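Local atomic coordinates of 4-hydroxy-tetrahydrodipicolinate synthase (Thermotoga maritima, PDB entry 1O5K), a protein that probably catalyses the condensation of pyruvate with aspartate semialdehyde to 4-hydroxy-tetrahydrodipicolinate, a step of lysine biosynthesis. Residues Arg15-Ala20 / Asn45-Leu50. Sequence-based numbering, arbitrary orientation.
Sequences RGVGTA and NGVNAL
Asn48 reaches across to Arg15, just before strand 16-20. Its CB lies 3.6 Å from both Arg15 O and Val17 O, its CG approaches Arg15 O, and at the tip ND2 donates to Arg15 O (3.0 Å). The N-H...O angle is 143°, and the acceptor sits 26° out of the Asn48 amide plane. Without the carboxamide, as with an alanine here, Arg15 O would probably lose its side-chain donor from this segment. Val17 O takes a nearly head-on bond from Asn48 N (2.7 Å) and a weak one from Ala49 N. Beyond it the pairing is parallel, Thr19 N donating to Ala49 O (3.0 Å) from above the carbonyl plane. These are adjacent strands 16-20 and 49-52 of the TIM barrel, joined by a beta-alpha-beta crossover through helix 32-44. On the side facing that helix, Thr19 and Val47 cross at about a right angle. With Thr19 OG1 anti to its own carbonyl carbon (chi1 -66°), the hydroxyl comes 3.5 Å from Val47 CG1, while hydrogen bonds tie it to Ser222 and Gln42. Thr19 CB also meets Leu50 CD2 at 4.0 Å. Gly18, near the predicted pyruvate-binding Ile218, brings its CA within 3.2 Å of Ala49 O in a CA-H...O contact.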
# COMPACT_ATOMS: atom_id res chain seq x y z
N ARG A 15 -0.52 -33.81 4.27
CA ARG A 15 0.63 -32.94 4.51
C ARG A 15 1.51 -33.02 3.29
O ARG A 15 1.55 -34.06 2.60
CB ARG A 15 1.44 -33.38 5.73
CG ARG A 15 0.68 -33.18 7.03
CD ARG A 15 1.56 -33.33 8.23
NE ARG A 15 2.20 -32.07 8.60
CZ ARG A 15 3.44 -31.96 9.09
NH1 ARG A 15 4.23 -33.02 9.25
NH2 ARG A 15 3.90 -30.76 9.41
N GLY A 16 2.21 -31.93 3.01
CA GLY A 16 3.03 -31.85 1.82
C GLY A 16 2.32 -31.07 0.75
O GLY A 16 1.82 -29.99 1.03
N VAL A 17 2.26 -31.63 -0.47
CA VAL A 17 1.85 -30.87 -1.66
C VAL A 17 0.50 -31.35 -2.16
O VAL A 17 0.31 -32.56 -2.39
CB VAL A 17 2.86 -31.02 -2.80
CG1 VAL A 17 2.36 -30.25 -4.03
CG2 VAL A 17 4.20 -30.53 -2.36
N GLY A 18 -0.43 -30.41 -2.27
CA GLY A 18 -1.72 -30.59 -2.91
C GLY A 18 -1.73 -29.71 -4.14
O GLY A 18 -1.56 -28.51 -4.04
N THR A 19 -1.85 -30.32 -5.32
CA THR A 19 -1.82 -29.54 -6.57
C THR A 19 -3.15 -28.89 -6.88
O THR A 19 -4.12 -29.56 -6.93
CB THR A 19 -1.43 -30.43 -7.71
OG1 THR A 19 -0.05 -30.87 -7.50
CG2 THR A 19 -1.40 -29.69 -9.04
N ALA A 20 -3.14 -27.58 -7.10
CA ALA A 20 -4.34 -26.86 -7.54
C ALA A 20 -4.31 -27.01 -9.05
O ALA A 20 -3.69 -26.24 -9.77
CB ALA A 20 -4.28 -25.42 -7.12
N ASN A 45 4.48 -38.51 -9.49
CA ASN A 45 5.51 -37.69 -8.86
C ASN A 45 5.30 -37.38 -7.38
O ASN A 45 5.95 -36.48 -6.83
CB ASN A 45 5.72 -36.44 -9.70
CG ASN A 45 6.48 -36.74 -10.94
OD1 ASN A 45 7.68 -37.09 -10.86
ND2 ASN A 45 5.80 -36.74 -12.10
N GLY A 46 4.39 -38.12 -6.73
CA GLY A 46 4.32 -38.09 -5.27
C GLY A 46 3.52 -37.00 -4.61
O GLY A 46 3.61 -36.78 -3.39
N VAL A 47 2.70 -36.30 -5.39
CA VAL A 47 1.78 -35.32 -4.85
C VAL A 47 0.79 -35.98 -3.89
O VAL A 47 0.39 -37.12 -4.10
CB VAL A 47 1.14 -34.57 -6.06
CG1 VAL A 47 -0.13 -33.89 -5.77
CG2 VAL A 47 2.17 -33.59 -6.62
N ASN A 48 0.42 -35.27 -2.83
CA ASN A 48 -0.32 -35.85 -1.74
C ASN A 48 -1.82 -35.52 -1.71
O ASN A 48 -2.53 -36.08 -0.93
CB ASN A 48 0.33 -35.51 -0.41
CG ASN A 48 1.47 -36.53 -0.09
OD1 ASN A 48 1.44 -37.64 -0.59
ND2 ASN A 48 2.42 -36.13 0.68
N ALA A 49 -2.26 -34.65 -2.60
CA ALA A 49 -3.69 -34.26 -2.77
C ALA A 49 -3.88 -33.54 -4.06
O ALA A 49 -2.92 -33.03 -4.66
CB ALA A 49 -4.15 -33.37 -1.64
N LEU A 50 -5.13 -33.55 -4.56
CA LEU A 50 -5.51 -32.71 -5.69
C LEU A 50 -6.64 -31.79 -5.27
O LEU A 50 -7.67 -32.25 -4.72
CB LEU A 50 -5.93 -33.49 -6.92
CG LEU A 50 -4.93 -34.41 -7.59
CD1 LEU A 50 -5.62 -35.22 -8.62
CD2 LEU A 50 -3.82 -33.62 -8.23